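Local atomic coordinates of restriction endonuclease Hpy99I (Helicobacter pylori, PDB entry 3GOX), a protein that acts as a type II restriction endonuclease of the beta-beta-alpha-Me class, recognising a specific sequence in double-stranded DNA and cutting both of its strands. Residues A[44-48]-A[49-53]; A[75-79]-A[80-84]; A[117-121]-A[122-126]; A[173-176]-A[177-180]. All coordinates share one frame; numbering follows the deposited sequence.

How the interactions relate
The four contacts follow one another along the chain, and all are local. Interactions 1 and 2 touch, their centres 13 Å apart: I48 CG2 lies 3.7 Å from H82 CG, which joins the hairpin of the SH3-like part to the first zinc knuckle. Interactions 3 and 4 both belong to the part of the chain related to recombination endonuclease VII, with centres 19 Å apart and nearest atoms about 10 Å apart. Interaction 4 binds sodium, the second zinc and DNA directly, whereas the side chain of L119 in interaction 3 is about 9 Å from the sodium. Interactions 1, 2 and 4 also touch the second subunit. Between interactions 1 and 4 the centres are 30 Å apart.

Interaction 1: A[44-48]-A[49-53]; sequences MVLFI and GLNEL
The carbonyl oxygen of F47 takes two backbone N-H groups from the returning chain. E52 N reaches F47 O at 3.2 Å, while N51 N sits nearer to F47 O, at 2.9 Å, but its N-H...O angle of 116° makes the bond weak. A second weak bond joins N51 N to I48 O. In the other direction F47 N donates to E52 O at 2.9 Å, a straighter bond with an angle of 160° at the hydrogen. Because N51 and E52 both face F47, the turn ends in a G1 beta bulge, with N51 in the left-handed backbone region (phi 58°). It closes the hairpin of strands 42-47 and 52-57 in the SH3-like sheet. Beyond the bulge, L46 and L53 form a non-hydrogen-bonded pair, and L53 CA comes within 3.2 Å of V45 O in a CA-H...O contact. L53 CD2 lies 3.4 Å from V45 O and 4.0 Å from M44 CB, and L46 CD1 reaches N51 OD1 at 3.6 Å, the two side chains meeting at a slant. One face of the F47 ring carries V45 CG1 near its rim. R146 of the second subunit donates to I48 O and G49 O.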
loop_
_atom_site.group_PDB
_atom_site.type_symbol
_atom_site.label_atom_id
_atom_site.label_comp_id
_atom_site.label_asym_id
_atom_site.label_seq_id
_atom_site.Cartn_x
_atom_site.Cartn_y
_atom_site.Cartn_z
ATOM N N MET A 44 -12.445 -13.174 32.963
ATOM C CA MET A 44 -12.016 -13.919 31.781
ATOM C C MET A 44 -11.481 -12.890 30.804
ATOM O O MET A 44 -12.224 -12.000 30.389
ATOM C CB MET A 44 -13.170 -14.681 31.157
ATOM C CG MET A 44 -13.756 -15.744 32.062
ATOM S SD MET A 44 -12.548 -17.029 32.527
ATOM C CE MET A 44 -11.967 -17.617 30.940
ATOM N N VAL A 45 -10.188 -12.986 30.483
ATOM C CA VAL A 45 -9.506 -11.986 29.663
ATOM C C VAL A 45 -9.078 -12.631 28.347
ATOM O O VAL A 45 -8.469 -13.695 28.355
ATOM C CB VAL A 45 -8.236 -11.479 30.369
ATOM C CG1 VAL A 45 -7.532 -10.421 29.519
ATOM C CG2 VAL A 45 -8.539 -10.928 31.742
ATOM N N LEU A 46 -9.401 -11.995 27.230
ATOM C CA LEU A 46 -8.834 -12.407 25.923
ATOM C C LEU A 46 -7.564 -11.627 25.711
ATOM O O LEU A 46 -7.602 -10.405 25.465
ATOM C CB LEU A 46 -9.802 -12.138 24.764
ATOM C CG LEU A 46 -9.245 -12.459 23.378
ATOM C CD1 LEU A 46 -8.884 -13.928 23.275
ATOM C CD2 LEU A 46 -10.260 -12.096 22.311
ATOM N N PHE A 47 -6.444 -12.339 25.794
ATOM C CA PHE A 47 -5.153 -11.750 25.458
ATOM C C PHE A 47 -4.989 -11.799 23.945
ATOM O O PHE A 47 -4.988 -12.859 23.334
ATOM C CB PHE A 47 -4.043 -12.443 26.232
ATOM C CG PHE A 47 -4.028 -12.065 27.668
ATOM C CD1 PHE A 47 -3.561 -10.820 28.037
ATOM C CD2 PHE A 47 -4.515 -12.918 28.648
ATOM C CE1 PHE A 47 -3.554 -10.434 29.363
ATOM C CE2 PHE A 47 -4.511 -12.540 29.978
ATOM C CZ PHE A 47 -4.039 -11.293 30.342
ATOM N N ILE A 48 -4.904 -10.615 23.352
ATOM C CA ILE A 48 -5.167 -10.447 21.925
ATOM C C ILE A 48 -4.037 -10.996 21.045
ATOM O O ILE A 48 -4.308 -11.621 20.013
ATOM C CB ILE A 48 -5.449 -8.968 21.581
ATOM C CG1 ILE A 48 -6.693 -8.501 22.344
ATOM C CG2 ILE A 48 -5.596 -8.765 20.062
ATOM C CD1 ILE A 48 -6.802 -6.999 22.470
ATOM N N GLY A 49 -2.778 -10.839 21.462
ATOM C CA GLY A 49 -1.653 -11.333 20.653
ATOM C C GLY A 49 -1.692 -12.831 20.410
ATOM O O GLY A 49 -1.493 -13.306 19.281
ATOM N N LEU A 50 -1.935 -13.590 21.471
ATOM C CA LEU A 50 -1.942 -15.045 21.373
ATOM C C LEU A 50 -3.352 -15.618 21.201
ATOM O O LEU A 50 -3.516 -16.819 21.008
ATOM C CB LEU A 50 -1.235 -15.655 22.587
ATOM C CG LEU A 50 0.271 -15.342 22.633
ATOM C CD1 LEU A 50 0.926 -16.137 23.758
ATOM C CD2 LEU A 50 0.989 -15.582 21.299
ATOM N N ASN A 51 -4.364 -14.746 21.272
ATOM C CA ASN A 51 -5.768 -15.144 21.135
ATOM C C ASN A 51 -6.133 -16.180 22.186
ATOM O O ASN A 51 -6.787 -17.172 21.871
ATOM C CB ASN A 51 -6.100 -15.679 19.731
ATOM C CG ASN A 51 -7.588 -15.611 19.410
ATOM O OD1 ASN A 51 -8.285 -14.676 19.817
ATOM N ND2 ASN A 51 -8.077 -16.597 18.663
ATOM N N GLU A 52 -5.676 -15.945 23.411
ATOM C CA GLU A 52 -5.819 -16.892 24.514
ATOM C C GLU A 52 -6.754 -16.287 25.560
ATOM O O GLU A 52 -6.517 -15.181 26.019
ATOM C CB GLU A 52 -4.449 -17.170 25.131
ATOM C CG GLU A 52 -4.454 -18.305 26.099
ATOM C CD GLU A 52 -3.054 -18.759 26.504
ATOM O OE1 GLU A 52 -2.114 -18.724 25.673
ATOM O OE2 GLU A 52 -2.917 -19.172 27.669
ATOM N N LEU A 53 -7.812 -17.024 25.910
ATOM C CA LEU A 53 -8.798 -16.576 26.892
ATOM C C LEU A 53 -8.430 -17.246 28.207
ATOM O O LEU A 53 -8.382 -18.477 28.289
ATOM C CB LEU A 53 -10.227 -16.976 26.450
ATOM C CG LEU A 53 -11.285 -15.863 26.336
ATOM C CD1 LEU A 53 -12.646 -16.408 25.906
ATOM C CD2 LEU A 53 -11.421 -15.102 27.611
#

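Interaction 2: A[75-79]-A[80-84]; sequences KKICN and ICHIL. With ZN (zinc ion), chain E.
The chain doubles back between K75-N79 and I80-L84, held by C78 N donating to I83 O at 3.1 Å along an almost straight path (171°), with I77 and L84 forming the adjoining antiparallel non-hydrogen-bonded pair. The thiolate of C78 gathers the turn. C78 SG binds zinc at 2.3 Å and accepts the N-H of I80 at 3.4 Å and, weakly, that of C81. Such N-H...S bonds would be expected to stabilise the negative charge on sulfur. C78 SG stands anti to its own backbone nitrogen (chi1 174°), whereas C81 SG is turned between nitrogen and carbonyl carbon (chi1 66°); these settings bring both sulfurs to the same ion. This is a CxxC zinc knuckle, and C107 and C110 complete its four-cysteine site.

H82 lays one ring face against C78 O, which stands 3.3 Å above the plane, off toward the rim. H82 ND1 donates to I80 O at 3.3 Å, a bond lying in the ring plane but reaching that oxygen from above its carbonyl plane. H82 NE2 is hydrogen-bonded to T152 OG1 of the second subunit, so both ring nitrogens have partners. On the strand side, L84 CD1 touches K75 CB at 3.7 Å and I77 CG1 at 3.8 Å, the lysine and leucine side chains crossing at about a right angle. The knuckle thus links strands 75-77 and 84-86, reaches the start of helix 108-115 through the shared zinc, and sets H82 against I48 at the end of strand 42-47.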
loop_
_atom_site.group_PDB
_atom_site.type_symbol
_atom_site.label_atom_id
_atom_site.label_comp_id
_atom_site.label_asym_id
_atom_site.label_seq_id
_atom_site.Cartn_x
_atom_site.Cartn_y
_atom_site.Cartn_z
ATOM N N LYS A 75 4.085 5.171 25.191
ATOM C CA LYS A 75 3.959 3.733 24.949
ATOM C C LYS A 75 2.962 3.491 23.837
ATOM O O LYS A 75 2.118 4.332 23.551
ATOM C CB LYS A 75 3.502 2.994 26.208
ATOM C CG LYS A 75 4.440 3.173 27.404
ATOM C CD LYS A 75 3.868 2.564 28.675
ATOM C CE LYS A 75 4.833 2.688 29.852
ATOM N NZ LYS A 75 4.282 2.120 31.111
ATOM N N LYS A 76 3.082 2.325 23.220
ATOM C CA LYS A 76 2.314 1.957 22.040
ATOM C C LYS A 76 2.044 0.458 22.107
ATOM O O LYS A 76 2.909 -0.315 22.569
ATOM C CB LYS A 76 3.071 2.342 20.756
ATOM C CG LYS A 76 2.382 2.004 19.437
ATOM C CD LYS A 76 3.195 2.461 18.219
ATOM C CE LYS A 76 2.388 2.342 16.987
ATOM N NZ LYS A 76 3.149 2.770 15.785
ATOM N N ILE A 77 0.855 0.054 21.665
ATOM C CA ILE A 77 0.461 -1.356 21.618
ATOM C C ILE A 77 0.809 -1.913 20.229
ATOM O O ILE A 77 0.352 -1.374 19.214
ATOM C CB ILE A 77 -1.030 -1.534 21.868
ATOM C CG1 ILE A 77 -1.452 -0.902 23.196
ATOM C CG2 ILE A 77 -1.398 -3.029 21.833
ATOM C CD1 ILE A 77 -2.989 -0.798 23.378
ATOM N N CYS A 78 1.613 -2.981 20.167
ATOM C CA CYS A 78 2.006 -3.587 18.895
ATOM C C CYS A 78 0.803 -4.263 18.227
ATOM O O CYS A 78 0.010 -4.906 18.901
ATOM C CB CYS A 78 3.124 -4.594 19.110
ATOM S SG CYS A 78 3.566 -5.534 17.626
ATOM N N ASN A 79 0.668 -4.134 16.906
ATOM C CA ASN A 79 -0.480 -4.703 16.203
ATOM C C ASN A 79 -0.390 -6.190 15.924
ATOM O O ASN A 79 -1.350 -6.765 15.399
ATOM C CB ASN A 79 -0.771 -3.955 14.898
ATOM C CG ASN A 79 0.194 -4.329 13.797
ATOM O OD1 ASN A 79 1.372 -4.446 14.037
ATOM N ND2 ASN A 79 -0.311 -4.519 12.593
ATOM N N ILE A 80 0.737 -6.812 16.279
ATOM C CA ILE A 80 0.877 -8.259 16.130
ATOM C C ILE A 80 0.814 -8.851 17.528
ATOM O O ILE A 80 -0.221 -9.388 17.927
ATOM C CB ILE A 80 2.162 -8.641 15.344
ATOM C CG1 ILE A 80 2.184 -7.939 13.978
ATOM C CG2 ILE A 80 2.262 -10.145 15.193
ATOM C CD1 ILE A 80 1.033 -8.235 13.086
ATOM N N CYS A 81 1.848 -8.666 18.326
ATOM C CA CYS A 81 1.879 -9.271 19.650
ATOM C C CYS A 81 0.928 -8.607 20.651
ATOM O O CYS A 81 0.596 -9.197 21.683
ATOM C CB CYS A 81 3.317 -9.287 20.211
ATOM S SG CYS A 81 4.091 -7.668 20.581
ATOM N N HIS A 82 0.491 -7.380 20.371
ATOM C CA HIS A 82 -0.407 -6.662 21.290
ATOM C C HIS A 82 0.163 -6.666 22.714
ATOM O O HIS A 82 -0.534 -6.890 23.702
ATOM C CB HIS A 82 -1.863 -7.178 21.210
ATOM C CG HIS A 82 -2.617 -6.652 20.028
ATOM N ND1 HIS A 82 -2.508 -7.200 18.764
ATOM C CD2 HIS A 82 -3.435 -5.580 19.901
ATOM C CE1 HIS A 82 -3.253 -6.498 17.918
ATOM N NE2 HIS A 82 -3.819 -5.507 18.579
ATOM N N ILE A 83 1.441 -6.338 22.801
ATOM C CA ILE A 83 2.107 -6.023 24.062
ATOM C C ILE A 83 2.329 -4.520 24.041
ATOM O O ILE A 83 2.632 -3.935 22.981
ATOM C CB ILE A 83 3.443 -6.797 24.197
ATOM C CG1 ILE A 83 3.139 -8.295 24.248
ATOM C CG2 ILE A 83 4.253 -6.327 25.407
ATOM C CD1 ILE A 83 4.382 -9.184 24.126
ATOM N N LEU A 84 2.129 -3.907 25.203
ATOM C CA LEU A 84 2.335 -2.474 25.384
ATOM C C LEU A 84 3.827 -2.250 25.626
ATOM O O LEU A 84 4.387 -2.829 26.565
ATOM C CB LEU A 84 1.501 -1.977 26.572
ATOM C CG LEU A 84 1.575 -0.493 26.934
ATOM C CD1 LEU A 84 0.888 0.345 25.859
ATOM C CD2 LEU A 84 0.958 -0.298 28.345
HETATM ZN ZN ZN E . 5.123 -6.952 18.595
#

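Interaction 3: A[117-121]-A[122-126]; sequences VKLSS and TEKKK
This is a helix N-terminus at the protein surface, where the chain leaving helix 108-115 enters helix 121-128, and S120 and L119 meet the first turn. The hydroxyl of S120 accepts the N-H of E123 at 3.1 Å with an angle of 152° at the hydrogen. For this S120 OG swings between its own nitrogen and carbonyl carbon (chi1 78°), which carries it over the start of the helix, where it also lies 3.1 Å from E123 CG.

S120 is therefore the N-cap residue, and its hydroxyl serves one of the first-turn amides that lack a partner in the preceding turn. The regular pattern begins at once: K124 N donates to S120 O at 2.9 Å, and K125 N to S121 O at 3.0 Å.

L119, just before the cap, covers the turn with its two methyl branches. L119 CD1 rests against E123 CB at 3.6 Å, while CD2 meets K124 CB at 3.8 Å; the leucine crosses both side chains at about a right angle. On its other contacts L119 reaches H157 and H159 of strand 155-159. E123 bends at chi2 (-74°), and its carboxylate serves two partners, OE1 accepting from G166 N and OE2 forming a weak salt bridge with K126 NZ at 3.4 Å. One water lies at T122 OG1 and, more weakly, at S121 OG.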
loop_
_atom_site.group_PDB
_atom_site.type_symbol
_atom_site.label_atom_id
_atom_site.label_comp_id
_atom_site.label_asym_id
_atom_site.label_seq_id
_atom_site.Cartn_x
_atom_site.Cartn_y
_atom_site.Cartn_z
ATOM N N VAL A 117 14.273 -13.144 5.750
ATOM C CA VAL A 117 15.636 -13.224 5.238
ATOM C C VAL A 117 15.874 -12.112 4.228
ATOM O O VAL A 117 15.093 -11.951 3.295
ATOM C CB VAL A 117 15.899 -14.612 4.566
ATOM C CG1 VAL A 117 17.347 -14.757 4.116
ATOM C CG2 VAL A 117 15.532 -15.736 5.515
ATOM N N LYS A 118 16.949 -11.349 4.418
ATOM C CA LYS A 118 17.313 -10.270 3.502
ATOM C C LYS A 118 17.763 -10.819 2.148
ATOM O O LYS A 118 18.158 -11.984 2.026
ATOM C CB LYS A 118 18.441 -9.414 4.089
ATOM C CG LYS A 118 18.063 -8.632 5.330
ATOM C CD LYS A 118 17.021 -7.527 5.051
ATOM C CE LYS A 118 16.060 -7.364 6.216
ATOM N NZ LYS A 118 15.443 -8.688 6.580
ATOM N N LEU A 119 17.679 -9.969 1.132
ATOM C CA LEU A 119 18.227 -10.290 -0.184
ATOM C C LEU A 119 19.736 -10.477 -0.052
ATOM O O LEU A 119 20.433 -9.591 0.450
ATOM C CB LEU A 119 17.907 -9.164 -1.167
ATOM C CG LEU A 119 18.401 -9.318 -2.606
ATOM C CD1 LEU A 119 17.731 -10.506 -3.288
ATOM C CD2 LEU A 119 18.163 -8.024 -3.375
ATOM N N SER A 120 20.236 -11.638 -0.482
ATOM C CA SER A 120 21.664 -11.928 -0.395
ATOM C C SER A 120 22.462 -11.008 -1.319
ATOM O O SER A 120 21.936 -10.463 -2.291
ATOM C CB SER A 120 21.952 -13.399 -0.714
ATOM O OG SER A 120 21.918 -13.654 -2.104
ATOM N N SER A 121 23.739 -10.838 -0.999
ATOM C CA SER A 121 24.624 -9.967 -1.774
ATOM C C SER A 121 24.799 -10.447 -3.216
ATOM O O SER A 121 24.770 -9.636 -4.132
ATOM C CB SER A 121 25.992 -9.846 -1.094
ATOM O OG SER A 121 26.610 -11.111 -0.943
ATOM N N THR A 122 24.959 -11.756 -3.413
ATOM C CA THR A 122 25.081 -12.310 -4.775
ATOM C C THR A 122 23.753 -12.213 -5.541
ATOM O O THR A 122 23.747 -11.984 -6.739
ATOM C CB THR A 122 25.605 -13.770 -4.797
ATOM O OG1 THR A 122 24.657 -14.657 -4.183
ATOM C CG2 THR A 122 26.936 -13.863 -4.064
ATOM N N GLU A 123 22.626 -12.376 -4.853
ATOM C CA GLU A 123 21.323 -12.212 -5.504
ATOM C C GLU A 123 21.055 -10.753 -5.887
ATOM O O GLU A 123 20.488 -10.484 -6.943
ATOM C CB GLU A 123 20.202 -12.750 -4.616
ATOM C CG GLU A 123 20.163 -14.279 -4.561
ATOM C CD GLU A 123 19.627 -14.904 -5.837
ATOM O OE1 GLU A 123 18.642 -14.402 -6.394
ATOM O OE2 GLU A 123 20.199 -15.907 -6.308
ATOM N N LYS A 124 21.472 -9.824 -5.032
ATOM C CA LYS A 124 21.390 -8.401 -5.340
ATOM C C LYS A 124 22.233 -8.028 -6.558
ATOM O O LYS A 124 21.742 -7.349 -7.450
ATOM C CB LYS A 124 21.815 -7.542 -4.144
ATOM C CG LYS A 124 21.758 -6.035 -4.445
ATOM C CD LYS A 124 21.884 -5.195 -3.197
ATOM C CE LYS A 124 21.574 -3.721 -3.476
ATOM N NZ LYS A 124 21.165 -3.012 -2.223
ATOM N N LYS A 125 23.497 -8.459 -6.587
ATOM C CA LYS A 125 24.369 -8.177 -7.733
ATOM C C LYS A 125 23.771 -8.725 -9.024
ATOM O O LYS A 125 23.812 -8.075 -10.060
ATOM C CB LYS A 125 25.761 -8.762 -7.499
ATOM C CG LYS A 125 26.617 -7.932 -6.546
ATOM C CD LYS A 125 27.869 -8.685 -6.089
ATOM C CE LYS A 125 28.346 -8.220 -4.706
ATOM N NZ LYS A 125 28.876 -9.350 -3.875
ATOM N N LYS A 126 23.197 -9.918 -8.936
ATOM C CA LYS A 126 22.542 -10.564 -10.071
ATOM C C LYS A 126 21.360 -9.737 -10.595
ATOM O O LYS A 126 21.202 -9.547 -11.800
ATOM C CB LYS A 126 22.086 -11.954 -9.639
ATOM C CG LYS A 126 21.544 -12.865 -10.720
ATOM C CD LYS A 126 21.464 -14.296 -10.168
ATOM C CE LYS A 126 20.229 -15.061 -10.648
ATOM N NZ LYS A 126 19.811 -16.086 -9.634
HETATM O O HOH W 1 25.331 -14.235 -1.231
#

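Interaction 4: A[173-176]-A[177-180]; sequences SCNT and GLGR. With NA (sodium ion), chain G; ZN (zinc ion), chain F; nucleotides of chain D.
Two groups meet the guanidinium of R180 at its edge, T176 O and the O2 of DC6 in chain D, both close to its plane. R180 NH1 serves both: it donates to T176 O at 3.1 Å and to DC6 O2 at 3.1 Å, each with an angle of 161° at the hydrogen. The protein oxygen is approached from above its carbonyl plane. R180 NH2 reaches a thymine base, and R180 NE bonds to T176 OG1 of the second subunit.

The amide of N175 is the other flat group. Its OD1 binds sodium at 2.3 Å, while ND2 donates to O3' of DG7 at 2.7 Å, so one amide holds both the metal and a sugar oxygen that is itself a ligand of the ion. A water on the sodium also donates to N175 O.

G179 CA lies 3.4 Å from DC6 O3', so the helix backbone comes right up to the sugar-phosphate chain at a residue without a side chain. Along the helix, L178 N donates to C174 O at 2.9 Å, and C174 SG binds the second zinc with C140, C143 and C171. With D158 completing the protein ligands of sodium, this is the alpha element of the beta-beta-alpha-metal fold, here lying against the DNA.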
loop_
_atom_site.group_PDB
_atom_site.type_symbol
_atom_site.label_atom_id
_atom_site.label_comp_id
_atom_site.label_asym_id
_atom_site.label_seq_id
_atom_site.Cartn_x
_atom_site.Cartn_y
_atom_site.Cartn_z
ATOM N N SER A 173 4.608 0.234 -6.026
ATOM C CA SER A 173 3.187 0.049 -5.708
ATOM C C SER A 173 2.866 -1.436 -5.542
ATOM O O SER A 173 2.265 -1.853 -4.535
ATOM C CB SER A 173 2.350 0.681 -6.810
ATOM O OG SER A 173 0.969 0.479 -6.637
ATOM N N CYS A 174 3.249 -2.257 -6.512
ATOM C CA CYS A 174 3.025 -3.702 -6.427
ATOM C C CYS A 174 3.778 -4.329 -5.267
ATOM O O CYS A 174 3.236 -5.182 -4.568
ATOM C CB CYS A 174 3.430 -4.393 -7.737
ATOM S SG CYS A 174 2.176 -4.155 -9.030
ATOM N N ASN A 175 5.024 -3.922 -5.058
ATOM C CA ASN A 175 5.843 -4.500 -4.000
ATOM C C ASN A 175 5.214 -4.269 -2.615
ATOM O O ASN A 175 5.154 -5.183 -1.785
ATOM C CB ASN A 175 7.257 -3.926 -4.039
ATOM C CG ASN A 175 8.193 -4.633 -3.090
ATOM O OD1 ASN A 175 8.359 -5.840 -3.166
ATOM N ND2 ASN A 175 8.823 -3.878 -2.192
ATOM N N THR A 176 4.723 -3.056 -2.397
ATOM C CA THR A 176 4.108 -2.706 -1.124
ATOM C C THR A 176 2.698 -3.291 -1.000
ATOM O O THR A 176 2.164 -3.381 0.109
ATOM C CB THR A 176 4.139 -1.188 -0.893
ATOM O OG1 THR A 176 3.565 -0.480 -2.000
ATOM C CG2 THR A 176 5.581 -0.736 -0.653
ATOM N N GLY A 177 2.109 -3.710 -2.119
ATOM C CA GLY A 177 0.889 -4.508 -2.125
ATOM C C GLY A 177 1.130 -5.956 -1.726
ATOM O O GLY A 177 0.354 -6.538 -0.950
ATOM N N LEU A 178 2.187 -6.576 -2.254
ATOM C CA LEU A 178 2.565 -7.941 -1.858
ATOM C C LEU A 178 2.680 -8.020 -0.345
ATOM O O LEU A 178 2.217 -8.984 0.266
ATOM C CB LEU A 178 3.914 -8.353 -2.473
ATOM C CG LEU A 178 4.006 -8.416 -3.998
ATOM C CD1 LEU A 178 5.387 -8.881 -4.448
ATOM C CD2 LEU A 178 2.956 -9.284 -4.558
ATOM N N GLY A 179 3.319 -7.029 0.266
ATOM C CA GLY A 179 3.540 -7.059 1.718
ATOM C C GLY A 179 2.274 -6.950 2.546
ATOM O O GLY A 179 2.177 -7.514 3.656
ATOM N N ARG A 180 1.300 -6.203 2.034
ATOM C CA ARG A 180 0.004 -6.133 2.728
ATOM C C ARG A 180 -0.633 -7.518 2.895
ATOM O O ARG A 180 -1.381 -7.763 3.840
ATOM C CB ARG A 180 -0.928 -5.209 1.989
ATOM C CG ARG A 180 -0.552 -3.741 2.194
ATOM C CD ARG A 180 -1.174 -2.820 1.159
ATOM N NE ARG A 180 -1.357 -1.453 1.617
ATOM C CZ ARG A 180 -0.399 -0.531 1.702
ATOM N NH1 ARG A 180 0.851 -0.822 1.351
ATOM N NH2 ARG A 180 -0.687 0.682 2.160
HETATM NA NA NA G . 9.113 -7.515 -1.784
HETATM ZN ZN ZN F . 3.325 -2.986 -10.692
ATOM P P DC D 6 2.112 -2.861 7.893
ATOM O OP1 DC D 6 1.539 -4.179 8.270
ATOM O OP2 DC D 6 3.025 -2.162 8.824
ATOM O "O5'" DC D 6 2.877 -3.050 6.509
ATOM C "C5'" DC D 6 2.247 -3.707 5.414
ATOM C "C4'" DC D 6 2.951 -3.349 4.130
ATOM O "O4'" DC D 6 2.751 -1.957 3.828
ATOM C "C3'" DC D 6 4.461 -3.501 4.196
ATOM O "O3'" DC D 6 4.813 -4.876 3.997
ATOM C "C2'" DC D 6 4.921 -2.597 3.067
ATOM C "C1'" DC D 6 3.838 -1.504 3.026
ATOM N N1 DC D 6 4.249 -0.185 3.533
ATOM C C2 DC D 6 4.023 0.941 2.733
ATOM O O2 DC D 6 3.443 0.794 1.646
ATOM N N3 DC D 6 4.430 2.155 3.168
ATOM C C4 DC D 6 5.023 2.276 4.359
ATOM N N4 DC D 6 5.413 3.496 4.740
ATOM C C5 DC D 6 5.244 1.147 5.207
ATOM C C6 DC D 6 4.847 -0.052 4.757
ATOM P P DG D 7 6.241 -5.420 4.492
ATOM O OP1 DG D 7 6.123 -6.892 4.632
ATOM O OP2 DG D 7 6.719 -4.606 5.634
ATOM O "O5'" DG D 7 7.205 -5.129 3.257
ATOM C "C5'" DG D 7 6.872 -5.622 1.970
ATOM C "C4'" DG D 7 7.813 -5.060 0.929
ATOM O "O4'" DG D 7 7.766 -3.612 0.990
ATOM C "C3'" DG D 7 9.288 -5.418 1.091
ATOM O "O3'" DG D 7 9.907 -5.379 -0.196
ATOM C "C2'" DG D 7 9.803 -4.287 1.960
ATOM C "C1'" DG D 7 9.015 -3.093 1.430
ATOM N N9 DG D 7 8.756 -2.052 2.426
ATOM C C8 DG D 7 8.634 -2.226 3.788
ATOM N N7 DG D 7 8.472 -1.106 4.440
ATOM C C5 DG D 7 8.477 -0.129 3.453
ATOM C C6 DG D 7 8.373 1.287 3.558
ATOM O O6 DG D 7 8.286 1.982 4.577
ATOM N N1 DG D 7 8.404 1.898 2.308
ATOM C C2 DG D 7 8.540 1.240 1.111
ATOM N N2 DG D 7 8.540 2.017 0.011
ATOM N N3 DG D 7 8.665 -0.077 0.998
ATOM C C4 DG D 7 8.626 -0.694 2.201
HETATM O O HOH W 2 6.944 -7.632 -0.922
HETATM O O HOH W 3 9.497 -9.392 -0.242
#